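Long-range contacts in cell division protein FtsI/penicillin binding protein 2 (Legionella pneumophila subsp. pneumophila ATCC 43290, PDB 4ZTK), which probably acts as a D,D-transpeptidase that cross-links the peptide stems of peptidoglycan during cell division: residues 38-43 with 282-287; 43-48 with 69-74; 129-134 with 227-232; 30-35 with 58-63; 159-164 with 184-189. All coordinates share one frame; numbering follows the deposited sequence.

Contacts 1, 2 and 4 lie on the side of the five-stranded antiparallel sheet formed by strands 43-49 and 56-63, whereas contacts 3 and 5 lie in the surrounding helices and loops. Ser43 belongs to both contact 1 and contact 2. Contacts 2 and 4 have centres only about 9 Å apart and are joined by Glu61, whose carboxylate hydrogen-bonds Ser70 OG and the backbone N of Trp71. Contact 5 reaches the same sheet through Ile189, whose CG2 lies 3.6 Å from Ala47 CB in contact 2. Contact 3 adjoins the probable active site around Ser80; its centre is about 26 Å from that of contact 2 and about 24 Å from that of contact 5.

Contact 1. Residues 38-43 with 282-287; sequences QYHAKS and EGYFSK
Tyr39 O and Tyr284 N form the hydrogen bond that ties the two segments together, 2.9 Å long and fairly straight (161° at the hydrogen), with the N-H lying on a lone pair in the carbonyl plane. The same oxygen takes a CA-H...O contact from Gly283 CA at 3.4 Å. Next to it, the CB of Ala41 packs on Gly283 CA at 3.8 Å. Tyr284 CG sits between the backbone N and the carbonyl carbon (chi1 71°), which brings the ring to the imidazole of His40. The rings are near parallel (24°) yet slid so far apart that they barely overlap, centroids 5.1 Å from each other, and His40 CB approaches Tyr284 CE1 at 3.6 Å. Gln38 NE2 lies 3.6 Å from Phe285 CE1. The extended Lys42 chain passes Glu282, with NZ 4.1 Å from OE2.

Further out, His40 closes helix 22-38 in a Schellman motif, Lys42 and Ser43 form a classic beta bulge facing Glu281, and Tyr39 OH hydrogen-bonds to Leu298 O in helix 295-310. Lys42 and Glu282 stay too far apart for a salt bridge, so their charges probably attract only mildly; the one backbone hydrogen bond is the directional link, and the rest is largely van der Waals packing, including that of these two chains.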
# COMPACT_ATOMS: atom_id res chain seq x y z
N GLN A 38 8.14 -18.67 -6.97
CA GLN A 38 8.45 -19.16 -5.63
C GLN A 38 7.19 -19.33 -4.77
O GLN A 38 7.10 -20.23 -3.94
CB GLN A 38 9.43 -18.22 -4.93
CG GLN A 38 9.78 -18.61 -3.50
CD GLN A 38 11.00 -17.88 -2.99
OE1 GLN A 38 11.73 -17.25 -3.76
NE2 GLN A 38 11.24 -17.95 -1.68
N TYR A 39 6.21 -18.46 -5.00
CA TYR A 39 4.98 -18.46 -4.21
C TYR A 39 3.87 -19.25 -4.87
O TYR A 39 2.74 -19.28 -4.37
CB TYR A 39 4.50 -17.02 -4.00
CG TYR A 39 5.38 -16.16 -3.12
CD1 TYR A 39 6.19 -16.72 -2.15
CD2 TYR A 39 5.38 -14.77 -3.26
CE1 TYR A 39 6.99 -15.92 -1.33
CE2 TYR A 39 6.17 -13.97 -2.46
CZ TYR A 39 6.97 -14.55 -1.50
OH TYR A 39 7.76 -13.75 -0.70
N HIS A 40 4.18 -19.89 -6.00
CA HIS A 40 3.17 -20.57 -6.81
C HIS A 40 1.97 -19.67 -7.04
O HIS A 40 0.83 -20.13 -7.03
CB HIS A 40 2.72 -21.87 -6.14
CG HIS A 40 3.83 -22.83 -5.85
ND1 HIS A 40 4.34 -23.01 -4.58
CD2 HIS A 40 4.54 -23.65 -6.66
CE1 HIS A 40 5.31 -23.91 -4.63
NE2 HIS A 40 5.45 -24.31 -5.88
N ALA A 41 2.22 -18.38 -7.22
CA ALA A 41 1.15 -17.40 -7.30
C ALA A 41 0.45 -17.42 -8.66
O ALA A 41 1.05 -17.79 -9.67
CB ALA A 41 1.69 -16.02 -7.01
N LYS A 42 -0.81 -17.01 -8.67
CA LYS A 42 -1.53 -16.85 -9.92
C LYS A 42 -0.92 -15.71 -10.72
O LYS A 42 -0.72 -15.82 -11.93
CB LYS A 42 -3.02 -16.59 -9.66
CG LYS A 42 -3.85 -16.47 -10.93
CD LYS A 42 -5.32 -16.26 -10.60
CE LYS A 42 -6.15 -16.13 -11.86
NZ LYS A 42 -7.55 -15.72 -11.56
N SER A 43 -0.64 -14.60 -10.04
CA SER A 43 0.06 -13.47 -10.65
C SER A 43 0.73 -12.61 -9.59
O SER A 43 0.58 -12.83 -8.39
CB SER A 43 -0.91 -12.62 -11.47
OG SER A 43 -1.74 -11.84 -10.62
N GLU A 282 -2.91 -14.92 -4.97
CA GLU A 282 -3.03 -16.35 -4.68
C GLU A 282 -1.68 -17.01 -4.48
O GLU A 282 -1.46 -18.14 -4.93
CB GLU A 282 -3.81 -17.07 -5.78
CG GLU A 282 -5.27 -16.65 -5.87
CD GLU A 282 -6.01 -17.38 -6.97
OE1 GLU A 282 -5.76 -18.59 -7.15
OE2 GLU A 282 -6.84 -16.74 -7.65
N GLY A 283 -0.77 -16.31 -3.82
CA GLY A 283 0.52 -16.89 -3.49
C GLY A 283 0.49 -17.57 -2.14
O GLY A 283 -0.42 -17.32 -1.33
N TYR A 284 1.45 -18.45 -1.90
CA TYR A 284 1.62 -19.07 -0.59
C TYR A 284 3.03 -19.61 -0.46
O TYR A 284 3.69 -19.91 -1.46
CB TYR A 284 0.62 -20.20 -0.37
CG TYR A 284 0.89 -21.43 -1.21
CD1 TYR A 284 0.45 -21.50 -2.53
CD2 TYR A 284 1.57 -22.52 -0.69
CE1 TYR A 284 0.69 -22.62 -3.30
CE2 TYR A 284 1.82 -23.64 -1.45
CZ TYR A 284 1.37 -23.69 -2.76
OH TYR A 284 1.61 -24.81 -3.53
N PHE A 285 3.49 -19.74 0.78
CA PHE A 285 4.81 -20.30 1.05
C PHE A 285 4.73 -21.16 2.30
O PHE A 285 4.12 -20.76 3.29
CB PHE A 285 5.84 -19.19 1.21
CG PHE A 285 7.27 -19.67 1.18
CD1 PHE A 285 7.89 -19.96 -0.02
CD2 PHE A 285 7.98 -19.83 2.36
CE1 PHE A 285 9.20 -20.41 -0.05
CE2 PHE A 285 9.30 -20.27 2.33
CZ PHE A 285 9.90 -20.56 1.13
N SER A 286 5.35 -22.33 2.26
CA SER A 286 5.32 -23.24 3.40
C SER A 286 6.58 -23.14 4.26
O SER A 286 7.68 -23.42 3.81
CB SER A 286 5.11 -24.68 2.95
OG SER A 286 3.82 -24.86 2.40
N LYS A 287 6.40 -22.73 5.51
CA LYS A 287 7.44 -22.87 6.52
C LYS A 287 6.99 -23.95 7.49
O LYS A 287 6.02 -23.75 8.23
CB LYS A 287 7.71 -21.54 7.22
CG LYS A 287 8.46 -20.54 6.36
CD LYS A 287 8.80 -19.26 7.11
CE LYS A 287 9.64 -18.33 6.26
NZ LYS A 287 9.88 -17.01 6.91

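Contact 2. Residues 43-48 with 69-74; sequences SGVIAI and ESWKSR
Strand 43-49 of the central antiparallel sheet receives the indole of Trp71 from the loop 69-74, which runs on from strand 56-63 toward helix 83-92. Val45 CG1 sits over one face of that indole in a CH-pi contact, 3.8 Å from the centroid of the five-membered ring and 18° off its normal. This branch occupies the place between the backbone N and the carbonyl carbon (chi1 53°), which leaves CG2 to rest 3.9 Å from Trp71 CB. Against the opposite face lies the extended Arg74 chain, its CD 3.8 Å above the ring plane, and Trp71 CZ2 in turn stands 3.5 Å from the plane of the Arg74 guanidinium. At the ring edge, Trp71 NE1 donates to Ser43 OG over 2.9 Å, at 155° and nearly in the indole plane. Upstream, Ser70 OG accepts from Lys72 N at 2.9 Å, an ST turn that shapes the loop carrying the tryptophan.

Glu281 of strand 274-281 links both segments, hydrogen-bonded through OE2 to Ser43 OG and salt-bridged through OE1 to Arg74 NH2. The buried indole N-H is thus satisfied by a hydroxyl that is itself hydrogen-bonded to a carboxylate, and the negative charge of Glu281 would probably make Ser43 OG a stronger acceptor.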
# COMPACT_ATOMS: atom_id res chain seq x y z
N SER A 43 -0.64 -14.60 -10.04
CA SER A 43 0.06 -13.47 -10.65
C SER A 43 0.73 -12.61 -9.59
O SER A 43 0.58 -12.83 -8.39
CB SER A 43 -0.91 -12.62 -11.47
OG SER A 43 -1.74 -11.84 -10.62
N GLY A 44 1.47 -11.61 -10.05
CA GLY A 44 2.09 -10.67 -9.14
C GLY A 44 2.55 -9.44 -9.89
O GLY A 44 2.78 -9.49 -11.10
N VAL A 45 2.69 -8.34 -9.17
CA VAL A 45 3.10 -7.08 -9.78
C VAL A 45 3.94 -6.28 -8.79
O VAL A 45 3.69 -6.31 -7.59
CB VAL A 45 1.88 -6.25 -10.23
CG1 VAL A 45 0.89 -6.08 -9.08
CG2 VAL A 45 2.30 -4.89 -10.79
N ILE A 46 4.96 -5.60 -9.31
CA ILE A 46 5.71 -4.63 -8.53
C ILE A 46 5.76 -3.30 -9.27
O ILE A 46 6.01 -3.25 -10.48
CB ILE A 46 7.16 -5.08 -8.27
CG1 ILE A 46 7.18 -6.41 -7.52
CG2 ILE A 46 7.92 -4.02 -7.49
CD1 ILE A 46 8.57 -6.99 -7.38
N ALA A 47 5.51 -2.21 -8.55
CA ALA A 47 5.63 -0.88 -9.13
C ALA A 47 6.51 -0.00 -8.26
O ALA A 47 6.51 -0.13 -7.03
CB ALA A 47 4.25 -0.26 -9.32
N ILE A 48 7.28 0.86 -8.90
CA ILE A 48 8.10 1.84 -8.21
C ILE A 48 7.70 3.23 -8.70
O ILE A 48 7.42 3.41 -9.87
CB ILE A 48 9.60 1.67 -8.51
CG1 ILE A 48 10.00 0.19 -8.49
CG2 ILE A 48 10.45 2.49 -7.55
CD1 ILE A 48 9.92 -0.45 -7.16
N GLU A 69 -6.39 -10.22 -16.74
CA GLU A 69 -6.28 -8.80 -17.04
C GLU A 69 -4.96 -8.30 -16.47
O GLU A 69 -4.57 -8.69 -15.37
CB GLU A 69 -7.44 -8.02 -16.44
CG GLU A 69 -7.30 -6.51 -16.62
CD GLU A 69 -8.41 -5.74 -15.94
OE1 GLU A 69 -8.49 -4.51 -16.14
OE2 GLU A 69 -9.21 -6.37 -15.20
N SER A 70 -4.27 -7.46 -17.23
CA SER A 70 -3.02 -6.89 -16.76
C SER A 70 -3.24 -6.03 -15.51
O SER A 70 -4.26 -5.36 -15.37
CB SER A 70 -2.38 -6.04 -17.85
OG SER A 70 -1.30 -5.30 -17.33
N TRP A 71 -2.26 -6.04 -14.61
CA TRP A 71 -2.28 -5.17 -13.45
C TRP A 71 -2.11 -3.70 -13.84
O TRP A 71 -2.19 -2.82 -12.99
CB TRP A 71 -1.19 -5.56 -12.45
CG TRP A 71 -1.51 -6.81 -11.70
CD1 TRP A 71 -1.03 -8.06 -11.95
CD2 TRP A 71 -2.39 -6.93 -10.58
NE1 TRP A 71 -1.56 -8.96 -11.05
CE2 TRP A 71 -2.39 -8.29 -10.19
CE3 TRP A 71 -3.17 -6.02 -9.85
CZ2 TRP A 71 -3.14 -8.76 -9.12
CZ3 TRP A 71 -3.92 -6.49 -8.79
CH2 TRP A 71 -3.90 -7.85 -8.43
N LYS A 72 -1.85 -3.44 -15.12
CA LYS A 72 -1.78 -2.07 -15.61
C LYS A 72 -3.15 -1.41 -15.50
O LYS A 72 -3.24 -0.19 -15.35
CB LYS A 72 -1.30 -2.03 -17.07
CG LYS A 72 0.15 -2.45 -17.29
CD LYS A 72 0.69 -1.83 -18.58
CE LYS A 72 2.05 -2.39 -18.97
NZ LYS A 72 1.94 -3.69 -19.69
N SER A 73 -4.20 -2.22 -15.57
CA SER A 73 -5.56 -1.68 -15.53
C SER A 73 -6.47 -2.30 -14.45
O SER A 73 -7.53 -1.76 -14.15
CB SER A 73 -6.23 -1.81 -16.90
OG SER A 73 -6.21 -3.16 -17.35
N ARG A 74 -6.03 -3.41 -13.87
CA ARG A 74 -6.87 -4.18 -12.93
C ARG A 74 -7.32 -3.39 -11.69
O ARG A 74 -6.53 -2.70 -11.05
CB ARG A 74 -6.15 -5.46 -12.51
CG ARG A 74 -6.93 -6.36 -11.56
CD ARG A 74 -6.31 -7.75 -11.54
NE ARG A 74 -6.87 -8.59 -10.49
CZ ARG A 74 -6.51 -9.86 -10.28
NH1 ARG A 74 -5.60 -10.42 -11.06
NH2 ARG A 74 -7.07 -10.55 -9.30

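Contact 3. Residues 129-134 with 227-232; sequences DAIAKS and ENAVTN
Ala132 and Ala229 bring the ends of two helices together, their CA atoms only 3.7 Å apart. The axes of helix segments 129-133 and 227-231 approach to 8.1 Å at a signed crossing angle of -48°, which small residues at the crossing allow. The methyl groups do not meet head-on. Ala132 CB points to the partner helix and lies 3.9 Å from Ala229 CA, while Ala229 CB rests 3.8 Å from Ala132 CA. Ile131 adds its CG2 branch, 4.3 Å from Ala229 CB.

Helix 127-133 ends at Ser134, a positive-phi residue that completes a Schellman motif. Ser134 probably is the serine of the S-x-N motif of penicillin-binding proteins, and its OG hydrogen-bonds Lys248 NZ, in the probable K(T/S)G motif, as well as a sulfonic acid molecule probably left from crystallisation. Its side chain also touches Ser80, the likely SxxK nucleophile. The packing of Ala132 on Ala229 lies two residues before Ser134, beside the probable catalytic cleft.

The Asn228 side chain, its CG swung away from the backbone N (chi1 -173°), packs against the Ala132 methyl. Asn232 O comes within 4.2 Å of Ala132 CB, and Asn232 N itself hydrogen-bonds back to Asn228 O.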
# COMPACT_ATOMS: atom_id res chain seq x y z
N ASP A 129 0.13 1.61 17.65
CA ASP A 129 0.10 0.16 17.85
C ASP A 129 -0.90 -0.48 16.90
O ASP A 129 -0.66 -1.56 16.36
CB ASP A 129 -0.28 -0.18 19.30
CG ASP A 129 0.81 0.20 20.29
OD1 ASP A 129 1.99 0.20 19.90
OD2 ASP A 129 0.47 0.49 21.46
N ALA A 130 -2.03 0.20 16.71
CA ALA A 130 -3.10 -0.31 15.85
C ALA A 130 -2.67 -0.34 14.39
O ALA A 130 -3.05 -1.25 13.65
CB ALA A 130 -4.37 0.52 16.03
N ILE A 131 -1.89 0.64 13.96
CA ILE A 131 -1.32 0.62 12.61
C ILE A 131 -0.28 -0.49 12.48
O ILE A 131 -0.30 -1.26 11.51
CB ILE A 131 -0.67 1.97 12.24
CG1 ILE A 131 -1.73 3.07 12.07
CG2 ILE A 131 0.15 1.85 10.96
CD1 ILE A 131 -2.64 2.88 10.87
N ALA A 132 0.62 -0.58 13.45
CA ALA A 132 1.70 -1.57 13.44
C ALA A 132 1.19 -3.01 13.40
O ALA A 132 1.67 -3.83 12.62
CB ALA A 132 2.62 -1.37 14.66
N LYS A 133 0.21 -3.31 14.24
CA LYS A 133 -0.35 -4.66 14.31
C LYS A 133 -1.53 -4.82 13.36
O LYS A 133 -2.05 -5.91 13.20
CB LYS A 133 -0.73 -5.00 15.74
CG LYS A 133 0.46 -5.30 16.63
CD LYS A 133 0.33 -4.66 18.00
CE LYS A 133 -0.77 -5.31 18.82
NZ LYS A 133 -0.42 -6.70 19.24
N SER A 134 -1.93 -3.71 12.74
CA SER A 134 -3.06 -3.69 11.80
C SER A 134 -4.36 -4.16 12.46
O SER A 134 -5.01 -5.09 11.99
CB SER A 134 -2.74 -4.53 10.56
OG SER A 134 -3.53 -4.13 9.46
N GLU A 227 7.15 3.52 9.97
CA GLU A 227 8.45 2.95 10.32
C GLU A 227 8.29 1.91 11.42
O GLU A 227 8.92 0.85 11.40
CB GLU A 227 9.42 4.03 10.81
CG GLU A 227 10.01 4.89 9.73
CD GLU A 227 11.14 5.77 10.25
OE1 GLU A 227 11.08 7.00 10.04
OE2 GLU A 227 12.09 5.23 10.85
N ASN A 228 7.44 2.23 12.40
CA ASN A 228 7.18 1.35 13.51
C ASN A 228 6.41 0.11 13.08
O ASN A 228 6.60 -0.98 13.64
CB ASN A 228 6.40 2.09 14.60
CG ASN A 228 6.24 1.26 15.85
OD1 ASN A 228 7.22 0.90 16.50
ND2 ASN A 228 4.99 0.96 16.20
N ALA A 229 5.54 0.26 12.08
CA ALA A 229 4.82 -0.87 11.51
C ALA A 229 5.77 -1.89 10.88
O ALA A 229 5.44 -3.07 10.77
CB ALA A 229 3.81 -0.39 10.48
N VAL A 230 6.94 -1.43 10.46
CA VAL A 230 7.93 -2.31 9.85
C VAL A 230 8.88 -2.90 10.90
O VAL A 230 9.06 -4.11 10.96
CB VAL A 230 8.74 -1.60 8.75
CG1 VAL A 230 9.94 -2.46 8.32
CG2 VAL A 230 7.85 -1.29 7.54
N THR A 231 9.47 -2.06 11.74
CA THR A 231 10.42 -2.56 12.72
C THR A 231 9.75 -3.37 13.82
O THR A 231 10.33 -4.31 14.36
CB THR A 231 11.24 -1.42 13.36
OG1 THR A 231 10.43 -0.70 14.30
CG2 THR A 231 11.74 -0.46 12.30
N ASN A 232 8.51 -3.02 14.15
CA ASN A 232 7.82 -3.66 15.28
C ASN A 232 6.39 -4.10 14.99
O ASN A 232 5.55 -4.12 15.89
CB ASN A 232 7.84 -2.74 16.49
CG ASN A 232 9.25 -2.34 16.90
OD1 ASN A 232 9.64 -1.18 16.80
ND2 ASN A 232 10.02 -3.31 17.38

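Contact 4. Residues 30-35 with 58-63; sequences KQITTA and AFAESS
Ile32 holds CG1 trans to its backbone N (chi1 -165°), which turns the CG2 branch to Ala60 of the strand, 4.0 Å from its CB and 3.9 Å from its O. The Ser62 hydroxyl is likewise turned trans to the backbone N (chi1 -176°) and so reaches out to the helix surface beside Thr33.

Helix 22-38 runs nearly parallel to strand 56-63 here, the short segment axes 20° apart and 7.3 Å at closest approach. Ala60 and Ser62 direct their CB atoms to the helix, whereas Glu61 between them points from the other face of the sheet. The strand is the outermost on its side of the five-stranded antiparallel sheet and hydrogen-bonds along 43-49. The helix thus lies on one face of the sheet, along its edge strand, with Ile32 also touching Ile46 of the neighbouring strand.

Beside the exposed Thr33, Ser62 CB lies 3.9 Å from Thr33 CA, and a water links the backbone carbonyl of the helix to a side-chain hydroxyl of the strand, donating to Thr33 O at 2.7 Å and bonding to Ser62 OG at 2.9 Å. Direct approach of the Thr33 and Ser62 hydroxyls is loose, with OG1 and OG 3.7 Å apart.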
# COMPACT_ATOMS: atom_id res chain seq x y z
N LYS A 30 13.22 -9.04 -12.53
CA LYS A 30 13.82 -10.23 -11.92
C LYS A 30 13.09 -10.65 -10.65
O LYS A 30 12.90 -11.84 -10.40
CB LYS A 30 15.29 -9.99 -11.58
CG LYS A 30 16.16 -9.66 -12.77
CD LYS A 30 17.63 -9.53 -12.37
CE LYS A 30 17.85 -8.37 -11.41
NZ LYS A 30 19.29 -8.22 -11.06
N GLN A 31 12.72 -9.67 -9.83
CA GLN A 31 12.16 -9.96 -8.51
C GLN A 31 10.73 -10.50 -8.55
O GLN A 31 10.42 -11.47 -7.85
CB GLN A 31 12.24 -8.73 -7.60
CG GLN A 31 13.66 -8.29 -7.26
CD GLN A 31 14.41 -9.27 -6.38
OE1 GLN A 31 13.82 -10.23 -5.86
NE2 GLN A 31 15.70 -9.05 -6.20
N ILE A 32 9.86 -9.89 -9.34
CA ILE A 32 8.45 -10.31 -9.35
C ILE A 32 8.27 -11.67 -10.03
O ILE A 32 7.45 -12.48 -9.62
CB ILE A 32 7.50 -9.26 -9.98
CG1 ILE A 32 6.05 -9.59 -9.64
CG2 ILE A 32 7.68 -9.17 -11.50
CD1 ILE A 32 5.77 -9.64 -8.14
N THR A 33 9.06 -11.91 -11.06
CA THR A 33 8.95 -13.15 -11.81
C THR A 33 9.42 -14.30 -10.91
O THR A 33 8.83 -15.39 -10.91
CB THR A 33 9.76 -13.05 -13.12
OG1 THR A 33 9.47 -14.17 -13.97
CG2 THR A 33 11.24 -13.02 -12.81
N THR A 34 10.44 -14.04 -10.10
CA THR A 34 10.99 -15.03 -9.18
C THR A 34 10.00 -15.28 -8.05
O THR A 34 9.76 -16.43 -7.67
CB THR A 34 12.32 -14.54 -8.58
OG1 THR A 34 13.27 -14.33 -9.63
CG2 THR A 34 12.87 -15.56 -7.58
N ALA A 35 9.42 -14.20 -7.53
CA ALA A 35 8.49 -14.29 -6.42
C ALA A 35 7.24 -15.08 -6.80
O ALA A 35 6.78 -15.94 -6.05
CB ALA A 35 8.11 -12.90 -5.94
N ALA A 58 9.03 2.32 -12.66
CA ALA A 58 9.16 0.91 -12.99
C ALA A 58 7.86 0.18 -12.70
O ALA A 58 7.14 0.50 -11.75
CB ALA A 58 10.31 0.27 -12.24
N PHE A 59 7.56 -0.81 -13.54
CA PHE A 59 6.32 -1.57 -13.43
C PHE A 59 6.55 -2.92 -14.10
O PHE A 59 6.86 -2.98 -15.28
CB PHE A 59 5.19 -0.82 -14.14
CG PHE A 59 3.83 -1.42 -13.93
CD1 PHE A 59 3.44 -2.57 -14.60
CD2 PHE A 59 2.92 -0.81 -13.08
CE1 PHE A 59 2.18 -3.11 -14.40
CE2 PHE A 59 1.66 -1.35 -12.88
CZ PHE A 59 1.29 -2.50 -13.54
N ALA A 60 6.41 -4.00 -13.34
CA ALA A 60 6.52 -5.34 -13.93
C ALA A 60 5.52 -6.30 -13.31
O ALA A 60 5.23 -6.23 -12.12
CB ALA A 60 7.93 -5.88 -13.79
N GLU A 61 5.00 -7.20 -14.14
CA GLU A 61 4.09 -8.23 -13.66
C GLU A 61 4.43 -9.59 -14.26
O GLU A 61 5.05 -9.67 -15.32
CB GLU A 61 2.63 -7.86 -13.96
CG GLU A 61 2.30 -7.76 -15.44
CD GLU A 61 0.89 -7.24 -15.70
OE1 GLU A 61 0.70 -6.52 -16.70
OE2 GLU A 61 -0.02 -7.56 -14.91
N SER A 62 4.03 -10.65 -13.57
CA SER A 62 4.24 -12.01 -14.03
C SER A 62 3.00 -12.82 -13.70
O SER A 62 2.48 -12.73 -12.58
CB SER A 62 5.46 -12.63 -13.36
OG SER A 62 5.73 -13.92 -13.86
N SER A 63 2.51 -13.60 -14.66
CA SER A 63 1.31 -14.42 -14.47
C SER A 63 1.56 -15.84 -14.96
O SER A 63 2.14 -16.03 -16.03
CB SER A 63 0.12 -13.82 -15.22
OG SER A 63 -0.23 -12.55 -14.69
O HOH W 1 6.82 -16.21 -12.51

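Contact 5. Residues 159-164 with 184-189; sequences GFDMNS and NIPVTI
Phe160 meets Val187 at its ring edge, CG1 of the valine lying near the ring plane and 3.9 Å from Phe160 CD1. The two side chains run side by side, pointing the same way, and Ile185 CG2 joins them obliquely at 4.0 Å from the same CD1. Beyond the segments, Phe85 makes an edge-to-face stack with this ring. The second flat group is the carboxylate of Asp161, carried on a CG anti to the backbone N (chi1 -180°). Its OD2 approaches Pro186 CG at 3.4 Å, the two side chains crossing at about a right angle. OD1 is gripped by two backbone N-H groups: Asn163 N at 2.7 Å, nearly in line with the C-O bond, and Ser164 N at 2.8 Å, on the syn side but 26° out of plane.

Met162, present as selenomethionine and bent at both chi2 and chi3, folds its SE back to 3.8 Å from Ile185 CD1. One water accepts from Asp161 N at 2.7 Å and donates to Pro186 O at a short 2.5 Å.

OD1 of Asp161 thus completes an Asx turn and an Asx motif. The contact packs the loop that follows helix 148-157, which ends in a Schellman motif at Gly159, on the loop leading to the N-cap Thr188 of helix 189-200, within the helical part of the transpeptidase fold.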
# COMPACT_ATOMS: atom_id res chain seq x y z
N GLY A 159 -6.22 10.85 -3.27
CA GLY A 159 -6.33 10.18 -4.55
C GLY A 159 -7.22 8.95 -4.53
O GLY A 159 -7.23 8.18 -5.49
N PHE A 160 -7.96 8.76 -3.45
CA PHE A 160 -8.87 7.62 -3.35
C PHE A 160 -10.27 7.95 -3.87
O PHE A 160 -10.81 9.03 -3.62
CB PHE A 160 -8.95 7.10 -1.92
CG PHE A 160 -7.68 6.46 -1.44
CD1 PHE A 160 -7.39 5.15 -1.77
CD2 PHE A 160 -6.78 7.18 -0.67
CE1 PHE A 160 -6.21 4.55 -1.33
CE2 PHE A 160 -5.60 6.59 -0.24
CZ PHE A 160 -5.31 5.28 -0.57
N ASP A 161 -10.86 7.00 -4.58
CA ASP A 161 -12.24 7.09 -5.03
C ASP A 161 -13.18 6.81 -3.86
O ASP A 161 -13.35 5.66 -3.46
CB ASP A 161 -12.48 6.07 -6.15
CG ASP A 161 -13.90 6.09 -6.69
OD1 ASP A 161 -14.79 6.78 -6.14
OD2 ASP A 161 -14.13 5.38 -7.69
N MSE A 162 -13.81 7.85 -3.33
CA MSE A 162 -14.77 7.69 -2.25
C MSE A 162 -16.18 7.92 -2.78
O MSE A 162 -17.08 8.32 -2.04
CB MSE A 162 -14.46 8.65 -1.12
CG MSE A 162 -13.01 8.57 -0.65
SE MSE A 162 -12.56 6.82 0.07
CE MSE A 162 -13.51 6.96 1.77
N ASN A 163 -16.37 7.67 -4.08
CA ASN A 163 -17.66 7.92 -4.72
C ASN A 163 -18.29 6.69 -5.37
O ASN A 163 -19.47 6.43 -5.18
CB ASN A 163 -17.54 9.05 -5.74
CG ASN A 163 -17.60 10.42 -5.09
OD1 ASN A 163 -16.61 10.91 -4.55
ND2 ASN A 163 -18.77 11.05 -5.14
N SER A 164 -17.50 5.94 -6.14
CA SER A 164 -18.02 4.78 -6.87
C SER A 164 -18.75 3.81 -5.97
O SER A 164 -19.96 3.63 -6.08
CB SER A 164 -16.89 4.04 -7.58
OG SER A 164 -16.26 4.87 -8.54
N ASN A 184 -14.69 -0.89 0.55
CA ASN A 184 -15.51 -0.22 -0.47
C ASN A 184 -14.74 0.84 -1.27
O ASN A 184 -15.28 1.90 -1.59
CB ASN A 184 -16.78 0.38 0.15
CG ASN A 184 -16.49 1.51 1.13
OD1 ASN A 184 -15.53 1.46 1.90
ND2 ASN A 184 -17.32 2.55 1.09
N ILE A 185 -13.49 0.54 -1.61
CA ILE A 185 -12.66 1.51 -2.31
C ILE A 185 -11.91 0.86 -3.47
O ILE A 185 -11.02 0.05 -3.26
CB ILE A 185 -11.65 2.17 -1.34
CG1 ILE A 185 -12.36 2.75 -0.12
CG2 ILE A 185 -10.85 3.25 -2.06
CD1 ILE A 185 -11.43 3.30 0.95
N PRO A 186 -12.28 1.22 -4.71
CA PRO A 186 -11.58 0.72 -5.90
C PRO A 186 -10.26 1.45 -6.12
O PRO A 186 -10.24 2.68 -6.20
CB PRO A 186 -12.56 1.04 -7.03
CG PRO A 186 -13.29 2.26 -6.55
CD PRO A 186 -13.39 2.13 -5.05
N VAL A 187 -9.16 0.70 -6.21
CA VAL A 187 -7.87 1.28 -6.55
C VAL A 187 -7.23 0.51 -7.71
O VAL A 187 -7.66 -0.58 -8.06
CB VAL A 187 -6.88 1.31 -5.35
CG1 VAL A 187 -7.46 2.10 -4.19
CG2 VAL A 187 -6.50 -0.11 -4.90
N THR A 188 -6.21 1.11 -8.31
CA THR A 188 -5.34 0.40 -9.23
C THR A 188 -3.94 0.47 -8.64
O THR A 188 -3.72 1.16 -7.65
CB THR A 188 -5.32 1.05 -10.63
OG1 THR A 188 -4.85 2.40 -10.53
CG2 THR A 188 -6.72 1.04 -11.26
N ILE A 189 -3.01 -0.27 -9.23
CA ILE A 189 -1.62 -0.21 -8.79
C ILE A 189 -1.13 1.23 -8.87
O ILE A 189 -0.54 1.75 -7.93
CB ILE A 189 -0.71 -1.11 -9.65
CG1 ILE A 189 -1.09 -2.58 -9.47
CG2 ILE A 189 0.74 -0.90 -9.29
CD1 ILE A 189 -0.96 -3.06 -8.04
O HOH W 2 -15.94 4.15 -2.95
O HOH W 3 -9.37 4.84 -5.35